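Local coordinates for protein cryptic loci regulator 2 (Schizosaccharomyces pombe 972h-, PDB 5IKJ) that promotes heterochromatic transcriptional silencing, acting upstream of the histone deacetylases at the mating-type region and centromere, and is required for nucleosome positioning and for silencing by the SHREC repressor complex, at residues I15-S20 and W192-L197; S41-P46 and L153-S158; D234-P239 and L459-Q464; Q464-L469 and Y496-V501. All blocks are in the same frame, centred on the assembly; numbering follows the deposited sequence.

In the fold
From the N terminus, strand 14-17 and the turn after it meet the end of helix 183-195 in contact 1, closing a long loop. Within that loop contact 2 joins strand 42-44 to strand 152-156, the two centres about 25 Å apart and without touching. Contact 3 follows in series: the end of helix 214-237 meets the start of helix 461-469, with the five-stranded sheet of 247-311 and many strands of the large mixed sheet between in sequence. Contact 4 then closes a short loop that holds strands 472-476, 482-487 and 491-494, bringing helix 461-469 against the turn at 497-500. Contacts 3 and 4 share Gln-464 and are joined by the Arg-462 to Glu-497 salt bridge.

Contact 1: residues I15-S20 and W192-L197; sequences ITCVWS and WLISDL
Trp-19 lays the six-membered part of its indole across the end of Leu-193, while its NE1 reaches the backbone of the same residue. The leucine methyl CD2 stands 3.9 Å from the centroid of the six-membered ring of Trp-19, over one face but displaced toward the rim, a CH-pi contact in which the two side chains cross at about a right angle. Trp-19 NE1 gives a weak, strongly bent hydrogen bond of 2.9 Å to Leu-193 O, at 122°. The first torsion of Trp-19 puts CG between the backbone N and the carbonyl carbon (chi1 87°), which swings the indole toward the helix. At the edge of this ring, Trp-19 CZ2 meets Trp-192 CH2 at 3.8 Å; the two six-membered rings lie obliquely, with planes 68° apart. Trp-192 NE1 is bonded to Asn-200 O and, weakly, to Asp-196 OD2. Further back along 15-20, Cys-17 SG touches Ile-194 CG2 at 4.1 Å. Trp-192 also borders the zinc site, packing against the ligands His-189 and Cys-204. Helix 183-195 thus ends between the N-terminal segment and helix 50-67, whose Leu-63 and Val-67 receive Ile-194, while strand 14-17 runs parallel to strand 143-144 and pairs through Ile-15 and Thr-16 with an antiparallel strand of another protein chain.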
loop_
_atom_site.group_PDB
_atom_site.type_symbol
_atom_site.label_atom_id
_atom_site.label_comp_id
_atom_site.label_asym_id
_atom_site.label_seq_id
_atom_site.Cartn_x
_atom_site.Cartn_y
_atom_site.Cartn_z
ATOM N N ILE A 15 -14.440 16.961 14.314
ATOM C CA ILE A 15 -13.492 17.349 13.273
ATOM C C ILE A 15 -13.833 18.745 12.776
ATOM O O ILE A 15 -15.007 19.075 12.565
ATOM C CB ILE A 15 -13.504 16.331 12.114
ATOM C CG1 ILE A 15 -12.962 14.979 12.586
ATOM C CG2 ILE A 15 -12.682 16.840 10.931
ATOM C CD1 ILE A 15 -13.226 13.841 11.621
ATOM N N THR A 16 -12.803 19.569 12.584
ATOM C CA THR A 16 -12.948 20.900 12.015
ATOM C C THR A 16 -11.963 21.070 10.866
ATOM O O THR A 16 -10.855 20.527 10.893
ATOM C CB THR A 16 -12.707 22.001 13.061
ATOM O OG1 THR A 16 -13.474 21.724 14.239
ATOM C CG2 THR A 16 -13.106 23.367 12.514
ATOM N N CYS A 17 -12.378 21.827 9.855
ATOM C CA CYS A 17 -11.520 22.110 8.712
ATOM C C CYS A 17 -10.619 23.299 9.015
ATOM O O CYS A 17 -11.086 24.336 9.495
ATOM C CB CYS A 17 -12.360 22.393 7.468
ATOM S SG CYS A 17 -13.164 20.942 6.773
ATOM N N VAL A 18 -9.325 23.148 8.728
ATOM C CA VAL A 18 -8.382 24.239 8.948
ATOM C C VAL A 18 -8.643 25.378 7.970
ATOM O O VAL A 18 -8.572 26.556 8.337
ATOM C CB VAL A 18 -6.937 23.716 8.845
ATOM C CG1 VAL A 18 -5.939 24.868 8.780
ATOM C CG2 VAL A 18 -6.621 22.813 10.029
ATOM N N TRP A 19 -8.940 25.052 6.713
ATOM C CA TRP A 19 -9.180 26.060 5.692
ATOM C C TRP A 19 -10.348 25.623 4.817
ATOM O O TRP A 19 -10.733 24.451 4.797
ATOM C CB TRP A 19 -7.931 26.302 4.832
ATOM C CG TRP A 19 -7.812 25.379 3.660
ATOM C CD1 TRP A 19 -7.394 24.080 3.676
ATOM C CD2 TRP A 19 -8.105 25.690 2.292
ATOM N NE1 TRP A 19 -7.414 23.561 2.402
ATOM C CE2 TRP A 19 -7.847 24.530 1.536
ATOM C CE3 TRP A 19 -8.563 26.835 1.635
ATOM C CZ2 TRP A 19 -8.030 24.484 0.155
ATOM C CZ3 TRP A 19 -8.746 26.787 0.265
ATOM C CH2 TRP A 19 -8.480 25.620 -0.459
ATOM N N SER A 20 -10.905 26.585 4.084
ATOM C CA SER A 20 -12.072 26.339 3.252
ATOM C C SER A 20 -12.043 27.265 2.045
ATOM O O SER A 20 -11.722 28.449 2.167
ATOM C CB SER A 20 -13.372 26.551 4.038
ATOM O OG SER A 20 -14.478 26.692 3.164
ATOM N N TRP A 192 -10.312 16.527 -0.132
ATOM C CA TRP A 192 -9.276 17.358 -0.736
ATOM C C TRP A 192 -8.956 18.564 0.137
ATOM O O TRP A 192 -7.798 18.990 0.217
ATOM C CB TRP A 192 -9.720 17.807 -2.128
ATOM C CG TRP A 192 -8.816 18.817 -2.758
ATOM C CD1 TRP A 192 -7.642 18.575 -3.409
ATOM C CD2 TRP A 192 -9.017 20.235 -2.810
ATOM N NE1 TRP A 192 -7.096 19.753 -3.857
ATOM C CE2 TRP A 192 -7.921 20.787 -3.502
ATOM C CE3 TRP A 192 -10.015 21.092 -2.335
ATOM C CZ2 TRP A 192 -7.794 22.156 -3.732
ATOM C CZ3 TRP A 192 -9.887 22.451 -2.563
ATOM C CH2 TRP A 192 -8.786 22.969 -3.255
ATOM N N LEU A 193 -9.968 19.130 0.800
ATOM C CA LEU A 193 -9.748 20.315 1.622
ATOM C C LEU A 193 -8.810 20.021 2.784
ATOM O O LEU A 193 -7.996 20.871 3.162
ATOM C CB LEU A 193 -11.081 20.851 2.141
ATOM C CG LEU A 193 -11.910 21.696 1.172
ATOM C CD1 LEU A 193 -13.276 21.989 1.773
ATOM C CD2 LEU A 193 -11.190 22.994 0.826
ATOM N N ILE A 194 -8.903 18.824 3.364
ATOM C CA ILE A 194 -8.081 18.494 4.522
ATOM C C ILE A 194 -6.778 17.795 4.151
ATOM O O ILE A 194 -5.866 17.726 4.988
ATOM C CB ILE A 194 -8.857 17.618 5.520
ATOM C CG1 ILE A 194 -9.220 16.280 4.892
ATOM C CG2 ILE A 194 -10.110 18.331 6.007
ATOM C CD1 ILE A 194 -8.276 15.170 5.245
ATOM N N SER A 195 -6.657 17.276 2.928
ATOM C CA SER A 195 -5.493 16.493 2.525
ATOM C C SER A 195 -4.501 17.283 1.679
ATOM O O SER A 195 -3.298 17.256 1.956
ATOM C CB SER A 195 -5.939 15.241 1.762
ATOM O OG SER A 195 -6.447 14.259 2.649
ATOM N N ASP A 196 -4.970 17.982 0.650
ATOM C CA ASP A 196 -4.069 18.669 -0.275
ATOM C C ASP A 196 -3.491 19.895 0.419
ATOM O O ASP A 196 -4.153 20.926 0.546
ATOM C CB ASP A 196 -4.802 19.049 -1.556
ATOM C CG ASP A 196 -3.872 19.631 -2.610
ATOM O OD1 ASP A 196 -2.644 19.644 -2.382
ATOM O OD2 ASP A 196 -4.370 20.065 -3.670
ATOM N N LEU A 197 -2.240 19.782 0.872
ATOM C CA LEU A 197 -1.596 20.876 1.585
ATOM C C LEU A 197 -1.228 22.033 0.666
ATOM O O LEU A 197 -1.043 23.155 1.150
ATOM C CB LEU A 197 -0.350 20.358 2.302
ATOM C CG LEU A 197 -0.626 19.267 3.340
ATOM C CD1 LEU A 197 0.658 18.570 3.759
ATOM C CD2 LEU A 197 -1.335 19.854 4.553
#

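Contact 2: residues S41-P46 and L153-S158; sequences SLKPLP and LYQRDS
Leu-45 lies obliquely across Leu-153: with CG anti to the carbonyl carbon (chi1 -65°), its CD1 reaches to 3.8 Å from Leu-153 CD2. On the other face of the pairing, Pro-44 CG approaches Tyr-154 CE2 at 4.0 Å, and Leu-42 CD2 sits close against Arg-156 CB, 3.4 Å away. These side chains are set by backbone bonds: Lys-43 N to Gln-155 O and Gln-155 N to Lys-43 O, both 2.8 Å, mark the hydrogen-bonded pair, with Leu-42/Arg-156 and Pro-44/Tyr-154 as non-hydrogen-bonded pairs on either side. Strand 42-44 is thereby an outer strand of a three-stranded antiparallel sheet, with 152-156 in the middle and 168-172 beyond. Leu-45 N adds a bond to Leu-153 O (3.1 Å), and a water links Leu-45 O to Leu-153 N. An alanine in place of Leu-45 lacks CD1 and would probably leave Leu-153 CD2 less tightly packed, with a gap toward Phe-169. Farther out, Leu-153 rests on Tyr-55 of helix 50-67, and Tyr-154 on Trp-27 and Pro-28.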
loop_
_atom_site.group_PDB
_atom_site.type_symbol
_atom_site.label_atom_id
_atom_site.label_comp_id
_atom_site.label_asym_id
_atom_site.label_seq_id
_atom_site.Cartn_x
_atom_site.Cartn_y
_atom_site.Cartn_z
ATOM N N SER A 41 -38.313 23.834 -4.457
ATOM C CA SER A 41 -37.992 24.725 -3.354
ATOM C C SER A 41 -36.767 24.220 -2.602
ATOM O O SER A 41 -36.434 23.032 -2.631
ATOM C CB SER A 41 -39.179 24.848 -2.395
ATOM O OG SER A 41 -39.548 23.582 -1.876
ATOM N N LEU A 42 -36.095 25.147 -1.924
ATOM C CA LEU A 42 -34.925 24.841 -1.113
ATOM C C LEU A 42 -35.177 25.297 0.315
ATOM O O LEU A 42 -35.627 26.425 0.543
ATOM C CB LEU A 42 -33.668 25.514 -1.676
ATOM C CG LEU A 42 -33.025 24.868 -2.906
ATOM C CD1 LEU A 42 -31.882 25.732 -3.415
ATOM C CD2 LEU A 42 -32.528 23.468 -2.591
ATOM N N LYS A 43 -34.885 24.420 1.267
ATOM C CA LYS A 43 -35.127 24.683 2.685
ATOM C C LYS A 43 -33.806 24.641 3.438
ATOM O O LYS A 43 -33.193 23.560 3.541
ATOM C CB LYS A 43 -36.106 23.652 3.247
ATOM C CG LYS A 43 -36.263 23.672 4.757
ATOM C CD LYS A 43 -37.446 22.814 5.176
ATOM C CE LYS A 43 -37.344 22.375 6.625
ATOM N NZ LYS A 43 -38.607 21.739 7.093
ATOM N N PRO A 44 -33.315 25.760 3.973
ATOM C CA PRO A 44 -32.026 25.728 4.678
ATOM C C PRO A 44 -32.062 24.795 5.878
ATOM O O PRO A 44 -33.037 24.757 6.632
ATOM C CB PRO A 44 -31.818 27.186 5.106
ATOM C CG PRO A 44 -32.680 27.987 4.196
ATOM C CD PRO A 44 -33.864 27.125 3.896
ATOM N N LEU A 45 -30.980 24.037 6.052
ATOM C CA LEU A 45 -30.819 23.153 7.202
ATOM C C LEU A 45 -29.708 23.697 8.092
ATOM O O LEU A 45 -28.521 23.490 7.796
ATOM C CB LEU A 45 -30.496 21.725 6.752
ATOM C CG LEU A 45 -31.582 20.978 5.969
ATOM C CD1 LEU A 45 -31.137 19.552 5.687
ATOM C CD2 LEU A 45 -32.915 20.980 6.709
ATOM N N PRO A 46 -30.027 24.391 9.182
ATOM C CA PRO A 46 -28.975 24.999 10.003
ATOM C C PRO A 46 -28.220 23.954 10.812
ATOM O O PRO A 46 -28.551 22.767 10.832
ATOM C CB PRO A 46 -29.749 25.957 10.908
ATOM C CG PRO A 46 -31.078 25.309 11.059
ATOM C CD PRO A 46 -31.368 24.669 9.727
ATOM N N LEU A 153 -26.008 24.080 3.797
ATOM C CA LEU A 153 -26.765 22.877 3.480
ATOM C C LEU A 153 -28.235 23.215 3.256
ATOM O O LEU A 153 -28.766 24.172 3.824
ATOM C CB LEU A 153 -26.628 21.852 4.607
ATOM C CG LEU A 153 -27.303 20.495 4.413
ATOM C CD1 LEU A 153 -26.625 19.702 3.306
ATOM C CD2 LEU A 153 -27.295 19.717 5.720
ATOM N N TYR A 154 -28.890 22.414 2.416
ATOM C CA TYR A 154 -30.287 22.639 2.068
ATOM C C TYR A 154 -30.989 21.306 1.864
ATOM O O TYR A 154 -30.363 20.304 1.507
ATOM C CB TYR A 154 -30.433 23.472 0.788
ATOM C CG TYR A 154 -29.873 24.870 0.874
ATOM C CD1 TYR A 154 -28.516 25.106 0.707
ATOM C CD2 TYR A 154 -30.705 25.957 1.104
ATOM C CE1 TYR A 154 -28.001 26.383 0.777
ATOM C CE2 TYR A 154 -30.199 27.238 1.178
ATOM C CZ TYR A 154 -28.846 27.447 1.013
ATOM O OH TYR A 154 -28.338 28.723 1.087
ATOM N N GLN A 155 -32.301 21.308 2.093
ATOM C CA GLN A 155 -33.182 20.228 1.670
ATOM C C GLN A 155 -33.952 20.689 0.440
ATOM O O GLN A 155 -34.544 21.773 0.447
ATOM C CB GLN A 155 -34.160 19.839 2.782
ATOM C CG GLN A 155 -34.938 18.559 2.497
ATOM C CD GLN A 155 -35.893 18.186 3.618
ATOM O OE1 GLN A 155 -35.596 17.317 4.436
ATOM N NE2 GLN A 155 -37.051 18.838 3.653
ATOM N N ARG A 156 -33.938 19.875 -0.612
ATOM C CA ARG A 156 -34.657 20.188 -1.841
ATOM C C ARG A 156 -35.695 19.111 -2.115
ATOM O O ARG A 156 -35.383 17.916 -2.074
ATOM C CB ARG A 156 -33.714 20.305 -3.041
ATOM C CG ARG A 156 -34.349 21.038 -4.218
ATOM C CD ARG A 156 -33.429 21.084 -5.424
ATOM N NE ARG A 156 -33.497 19.856 -6.216
ATOM C CZ ARG A 156 -33.946 19.766 -7.467
ATOM N NH1 ARG A 156 -33.953 18.589 -8.077
ATOM N NH2 ARG A 156 -34.380 20.836 -8.120
ATOM N N ASP A 157 -36.920 19.540 -2.395
ATOM C CA ASP A 157 -37.974 18.628 -2.805
ATOM C C ASP A 157 -37.817 18.274 -4.278
ATOM O O ASP A 157 -37.373 19.089 -5.092
ATOM C CB ASP A 157 -39.347 19.255 -2.564
ATOM C CG ASP A 157 -39.552 19.669 -1.120
ATOM O OD1 ASP A 157 -39.031 18.975 -0.221
ATOM O OD2 ASP A 157 -40.229 20.691 -0.886
ATOM N N SER A 158 -38.182 17.041 -4.616
ATOM C CA SER A 158 -38.125 16.612 -6.005
ATOM C C SER A 158 -39.060 17.465 -6.854
ATOM O O SER A 158 -40.110 17.922 -6.395
ATOM C CB SER A 158 -38.503 15.137 -6.125
ATOM O OG SER A 158 -39.853 14.929 -5.747
HETATM O O HOH W 1 -26.144 24.542 6.811
#

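Contact 3: residues D234-P239 and L459-Q464; sequences DTYTWP and LPRRLQ
Arg-461 leaves its helix with CG opposite the backbone N (chi1 -164°) and bends at chi2 (-123°), which carries its chain across the face of the Tyr-236 ring. Arg-461 CD stands 4.2 Å from the centroid of the Tyr-236 ring, over its face in a CH-pi contact, and Arg-461 CB touches Tyr-236 CE1 at 3.5 Å. Standing off from the ring face, the guanidinium turns to the backbone, where Arg-461 NH1 donates to Tyr-236 O at 3.1 Å (157°), the oxygen lying near the guanidinium plane; a weaker bond goes to Thr-237 O. A leucine in place of Arg-461 would probably leave these two carbonyls without this donor. Arg-462, extended, and Pro-239 run past each other in opposite directions, Arg-462 CD 3.6 Å from Pro-239 CB, and a water ties Arg-462 NH1 to Thr-235 O. The Arg-462 guanidinium makes salt bridges with Asp-393 and Glu-497. Helix 214-237 thus ends in a wider pi-type turn whose last carbonyls one arginine takes, consistent with the helix-end dipole.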
loop_
_atom_site.group_PDB
_atom_site.type_symbol
_atom_site.label_atom_id
_atom_site.label_comp_id
_atom_site.label_asym_id
_atom_site.label_seq_id
_atom_site.Cartn_x
_atom_site.Cartn_y
_atom_site.Cartn_z
ATOM N N ASP A 234 3.282 -5.502 3.298
ATOM C CA ASP A 234 4.431 -6.293 2.872
ATOM C C ASP A 234 5.706 -5.939 3.629
ATOM O O ASP A 234 6.671 -6.710 3.581
ATOM C CB ASP A 234 4.663 -6.112 1.370
ATOM C CG ASP A 234 3.702 -6.931 0.527
ATOM O OD1 ASP A 234 2.754 -7.516 1.094
ATOM O OD2 ASP A 234 3.893 -6.987 -0.706
ATOM N N THR A 235 5.740 -4.795 4.317
ATOM C CA THR A 235 6.938 -4.365 5.025
ATOM C C THR A 235 6.718 -4.060 6.500
ATOM O O THR A 235 7.707 -3.943 7.232
ATOM C CB THR A 235 7.538 -3.115 4.359
ATOM O OG1 THR A 235 6.633 -2.013 4.498
ATOM C CG2 THR A 235 7.805 -3.363 2.880
ATOM N N TYR A 236 5.473 -3.933 6.961
ATOM C CA TYR A 236 5.210 -3.547 8.342
ATOM C C TYR A 236 4.173 -4.451 9.000
ATOM O O TYR A 236 4.425 -5.008 10.073
ATOM C CB TYR A 236 4.756 -2.085 8.395
ATOM C CG TYR A 236 4.244 -1.630 9.743
ATOM C CD1 TYR A 236 5.118 -1.212 10.737
ATOM C CD2 TYR A 236 2.883 -1.604 10.015
ATOM C CE1 TYR A 236 4.652 -0.791 11.967
ATOM C CE2 TYR A 236 2.408 -1.186 11.242
ATOM C CZ TYR A 236 3.295 -0.780 12.214
ATOM O OH TYR A 236 2.822 -0.363 13.435
ATOM N N THR A 237 3.009 -4.614 8.367
ATOM C CA THR A 237 1.891 -5.285 9.027
ATOM C C THR A 237 2.028 -6.804 8.970
ATOM O O THR A 237 2.052 -7.476 10.007
ATOM C CB THR A 237 0.571 -4.845 8.390
ATOM O OG1 THR A 237 0.662 -3.469 7.996
ATOM C CG2 THR A 237 -0.572 -5.001 9.380
ATOM N N TRP A 238 2.111 -7.363 7.765
ATOM C CA TRP A 238 2.217 -8.810 7.567
ATOM C C TRP A 238 3.385 -9.106 6.635
ATOM O O TRP A 238 3.210 -9.667 5.549
ATOM C CB TRP A 238 0.909 -9.369 7.010
ATOM C CG TRP A 238 -0.316 -8.742 7.607
ATOM C CD1 TRP A 238 -1.131 -7.818 7.022
ATOM C CD2 TRP A 238 -0.860 -8.987 8.910
ATOM N NE1 TRP A 238 -2.150 -7.474 7.876
ATOM C CE2 TRP A 238 -2.008 -8.179 9.043
ATOM C CE3 TRP A 238 -0.490 -9.812 9.976
ATOM C CZ2 TRP A 238 -2.787 -8.171 10.197
ATOM C CZ3 TRP A 238 -1.266 -9.804 11.122
ATOM C CH2 TRP A 238 -2.401 -8.989 11.223
ATOM N N PRO A 239 4.606 -8.742 7.040
ATOM C CA PRO A 239 5.734 -8.799 6.098
ATOM C C PRO A 239 6.238 -10.201 5.804
ATOM O O PRO A 239 6.735 -10.439 4.696
ATOM C CB PRO A 239 6.807 -7.952 6.796
ATOM C CG PRO A 239 6.481 -8.063 8.249
ATOM C CD PRO A 239 4.984 -8.119 8.320
ATOM N N LEU A 459 14.657 -0.281 15.638
ATOM C CA LEU A 459 14.430 -1.189 14.525
ATOM C C LEU A 459 13.045 -0.964 13.926
ATOM O O LEU A 459 12.130 -0.506 14.616
ATOM C CB LEU A 459 14.542 -2.640 14.985
ATOM C CG LEU A 459 15.910 -3.133 15.454
ATOM C CD1 LEU A 459 15.791 -4.543 16.001
ATOM C CD2 LEU A 459 16.918 -3.088 14.326
ATOM N N PRO A 460 12.855 -1.266 12.644
ATOM C CA PRO A 460 11.494 -1.331 12.107
ATOM C C PRO A 460 10.722 -2.479 12.737
ATOM O O PRO A 460 11.291 -3.461 13.219
ATOM C CB PRO A 460 11.703 -1.553 10.604
ATOM C CG PRO A 460 13.093 -2.074 10.474
ATOM C CD PRO A 460 13.870 -1.455 11.593
ATOM N N ARG A 461 9.395 -2.337 12.731
ATOM C CA ARG A 461 8.540 -3.325 13.382
ATOM C C ARG A 461 8.831 -4.731 12.871
ATOM O O ARG A 461 8.829 -5.696 13.644
ATOM C CB ARG A 461 7.071 -2.970 13.155
ATOM C CG ARG A 461 6.114 -3.695 14.083
ATOM C CD ARG A 461 5.079 -4.482 13.306
ATOM N NE ARG A 461 4.228 -5.276 14.187
ATOM C CZ ARG A 461 3.465 -6.287 13.782
ATOM N NH1 ARG A 461 3.448 -6.644 12.504
ATOM N NH2 ARG A 461 2.722 -6.949 14.658
ATOM N N ARG A 462 9.087 -4.863 11.568
ATOM C CA ARG A 462 9.374 -6.170 10.988
ATOM C C ARG A 462 10.543 -6.843 11.698
ATOM O O ARG A 462 10.467 -8.023 12.059
ATOM C CB ARG A 462 9.658 -6.012 9.494
ATOM C CG ARG A 462 10.004 -7.294 8.753
ATOM C CD ARG A 462 10.267 -6.983 7.287
ATOM N NE ARG A 462 10.429 -8.174 6.460
ATOM C CZ ARG A 462 10.666 -8.142 5.151
ATOM N NH1 ARG A 462 10.771 -6.979 4.520
ATOM N NH2 ARG A 462 10.800 -9.270 4.470
ATOM N N LEU A 463 11.636 -6.107 11.910
ATOM C CA LEU A 463 12.806 -6.688 12.558
ATOM C C LEU A 463 12.612 -6.842 14.063
ATOM O O LEU A 463 13.153 -7.780 14.659
ATOM C CB LEU A 463 14.046 -5.840 12.269
ATOM C CG LEU A 463 14.563 -5.867 10.828
ATOM C CD1 LEU A 463 15.788 -4.975 10.684
ATOM C CD2 LEU A 463 14.892 -7.285 10.373
ATOM N N GLN A 464 11.855 -5.940 14.693
ATOM C CA GLN A 464 11.512 -6.127 16.099
ATOM C C GLN A 464 10.822 -7.466 16.317
ATOM O O GLN A 464 11.084 -8.156 17.308
ATOM C CB GLN A 464 10.612 -4.990 16.582
ATOM C CG GLN A 464 11.282 -3.627 16.661
ATOM C CD GLN A 464 10.310 -2.532 17.065
ATOM O OE1 GLN A 464 9.112 -2.775 17.212
ATOM N NE2 GLN A 464 10.822 -1.320 17.244
HETATM O O HOH W 2 10.504 -4.321 5.858
#

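Contact 4: residues Q464-L469 and Y496-V501; sequences QMVSKL and YEPWFV
Val-466 projects from helix 461-469 into the turn at 497-500, its two methyls dividing the partners between them. From CB, the branch CG1 runs opposite the backbone N (chi1 173°) and meets the proline ring of Pro-498 at its CD, 3.6 Å from Val-466 CG1. The other branch, CG2, goes to the aliphatic part of Glu-497, 3.6 Å from Glu-497 CG, the two side chains crossing at about a right angle, and it also approaches the indole of Trp-499, 4.0 Å from Trp-499 CH2. The receiving loop is a type I beta turn, Glu-497 to Phe-500, held by the bond from Phe-500 N to Glu-497 O (2.8 Å), with Pro-498 and Trp-499 at its two central positions. One helical turn on, Leu-469 CB lies 4.0 Å from Trp-499 CZ3, an oblique approach. One face of the Trp-499 ring is covered by Glu-497 CB, 3.7 Å above its plane and over its centre. The indole also packs on Phe-284 and Val-285 of helix 278-285, and Val-466 on Phe-474 of strand 472-476.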
loop_
_atom_site.group_PDB
_atom_site.type_symbol
_atom_site.label_atom_id
_atom_site.label_comp_id
_atom_site.label_asym_id
_atom_site.label_seq_id
_atom_site.Cartn_x
_atom_site.Cartn_y
_atom_site.Cartn_z
ATOM N N GLN A 464 11.855 -5.940 14.693
ATOM C CA GLN A 464 11.512 -6.127 16.099
ATOM C C GLN A 464 10.822 -7.466 16.317
ATOM O O GLN A 464 11.084 -8.156 17.308
ATOM C CB GLN A 464 10.612 -4.990 16.582
ATOM C CG GLN A 464 11.282 -3.627 16.661
ATOM C CD GLN A 464 10.310 -2.532 17.065
ATOM O OE1 GLN A 464 9.112 -2.775 17.212
ATOM N NE2 GLN A 464 10.822 -1.320 17.244
ATOM N N MET A 465 9.933 -7.849 15.398
ATOM C CA MET A 465 9.203 -9.102 15.546
ATOM C C MET A 465 10.102 -10.300 15.268
ATOM O O MET A 465 10.029 -11.313 15.973
ATOM C CB MET A 465 7.990 -9.106 14.616
ATOM C CG MET A 465 6.901 -8.119 15.017
ATOM S SD MET A 465 6.104 -8.527 16.586
ATOM C CE MET A 465 5.400 -10.134 16.220
ATOM N N VAL A 466 10.956 -10.208 14.245
ATOM C CA VAL A 466 11.915 -11.278 13.987
ATOM C C VAL A 466 12.791 -11.510 15.209
ATOM O O VAL A 466 13.182 -12.647 15.498
ATOM C CB VAL A 466 12.762 -10.951 12.739
ATOM C CG1 VAL A 466 13.889 -11.965 12.561
ATOM C CG2 VAL A 466 11.886 -10.920 11.497
ATOM N N SER A 467 13.116 -10.445 15.945
ATOM C CA SER A 467 13.948 -10.591 17.133
ATOM C C SER A 467 13.197 -11.308 18.248
ATOM O O SER A 467 13.758 -12.178 18.923
ATOM C CB SER A 467 14.431 -9.218 17.603
ATOM O OG SER A 467 15.323 -8.643 16.664
ATOM N N LYS A 468 11.925 -10.958 18.454
ATOM C CA LYS A 468 11.132 -11.615 19.488
ATOM C C LYS A 468 10.900 -13.087 19.169
ATOM O O LYS A 468 10.804 -13.911 20.085
ATOM C CB LYS A 468 9.789 -10.903 19.650
ATOM C CG LYS A 468 9.893 -9.450 20.092
ATOM C CD LYS A 468 8.598 -8.689 19.831
ATOM C CE LYS A 468 7.413 -9.303 20.564
ATOM N NZ LYS A 468 6.148 -8.566 20.290
ATOM N N LEU A 469 10.811 -13.435 17.887
ATOM C CA LEU A 469 10.424 -14.776 17.467
ATOM C C LEU A 469 11.603 -15.645 17.050
ATOM O O LEU A 469 11.389 -16.775 16.598
ATOM C CB LEU A 469 9.422 -14.689 16.310
ATOM C CG LEU A 469 8.170 -13.847 16.564
ATOM C CD1 LEU A 469 7.284 -13.849 15.328
ATOM C CD2 LEU A 469 7.407 -14.354 17.778
ATOM N N TYR A 496 14.552 -12.770 3.429
ATOM C CA TYR A 496 13.462 -13.487 4.070
ATOM C C TYR A 496 13.783 -13.726 5.539
ATOM O O TYR A 496 14.944 -13.902 5.921
ATOM C CB TYR A 496 13.192 -14.825 3.373
ATOM C CG TYR A 496 12.722 -14.697 1.942
ATOM C CD1 TYR A 496 11.401 -14.388 1.649
ATOM C CD2 TYR A 496 13.598 -14.896 0.885
ATOM C CE1 TYR A 496 10.968 -14.275 0.342
ATOM C CE2 TYR A 496 13.174 -14.786 -0.423
ATOM C CZ TYR A 496 11.858 -14.475 -0.689
ATOM O OH TYR A 496 11.428 -14.362 -1.991
ATOM N N GLU A 497 12.735 -13.732 6.358
ATOM C CA GLU A 497 12.901 -13.983 7.777
ATOM C C GLU A 497 13.608 -15.327 7.970
ATOM O O GLU A 497 13.479 -16.227 7.135
ATOM C CB GLU A 497 11.545 -13.973 8.488
ATOM C CG GLU A 497 10.865 -12.601 8.536
ATOM C CD GLU A 497 10.314 -12.165 7.192
ATOM O OE1 GLU A 497 10.300 -12.992 6.255
ATOM O OE2 GLU A 497 9.895 -10.996 7.069
ATOM N N PRO A 498 14.373 -15.485 9.053
ATOM C CA PRO A 498 15.242 -16.671 9.157
ATOM C C PRO A 498 14.485 -17.988 9.162
ATOM O O PRO A 498 15.040 -19.008 8.734
ATOM C CB PRO A 498 15.998 -16.438 10.472
ATOM C CG PRO A 498 15.136 -15.511 11.257
ATOM C CD PRO A 498 14.431 -14.644 10.260
ATOM N N TRP A 499 13.237 -18.003 9.629
ATOM C CA TRP A 499 12.431 -19.218 9.601
ATOM C C TRP A 499 11.746 -19.440 8.260
ATOM O O TRP A 499 11.185 -20.518 8.039
ATOM C CB TRP A 499 11.365 -19.170 10.699
ATOM C CG TRP A 499 10.371 -18.056 10.516
ATOM C CD1 TRP A 499 9.303 -18.038 9.664
ATOM C CD2 TRP A 499 10.356 -16.798 11.201
ATOM N NE1 TRP A 499 8.626 -16.849 9.775
ATOM C CE2 TRP A 499 9.252 -16.070 10.713
ATOM C CE3 TRP A 499 11.167 -16.217 12.181
ATOM C CZ2 TRP A 499 8.938 -14.792 11.172
ATOM C CZ3 TRP A 499 10.855 -14.948 12.635
ATOM C CH2 TRP A 499 9.751 -14.249 12.130
ATOM N N PHE A 500 11.788 -18.452 7.364
ATOM C CA PHE A 500 10.957 -18.485 6.167
ATOM C C PHE A 500 11.353 -19.611 5.220
ATOM O O PHE A 500 10.497 -20.137 4.501
ATOM C CB PHE A 500 11.041 -17.137 5.450
ATOM C CG PHE A 500 9.981 -16.934 4.407
ATOM C CD1 PHE A 500 8.715 -16.497 4.762
ATOM C CD2 PHE A 500 10.251 -17.167 3.070
ATOM C CE1 PHE A 500 7.739 -16.306 3.804
ATOM C CE2 PHE A 500 9.279 -16.976 2.108
ATOM C CZ PHE A 500 8.023 -16.542 2.476
ATOM N N VAL A 501 12.629 -19.995 5.198
ATOM C CA VAL A 501 13.129 -20.951 4.214
ATOM C C VAL A 501 14.121 -21.880 4.898
ATOM O O VAL A 501 15.231 -21.458 5.248
ATOM C CB VAL A 501 13.794 -20.263 3.013
ATOM C CG1 VAL A 501 13.991 -21.262 1.882
ATOM C CG2 VAL A 501 12.976 -19.071 2.548
#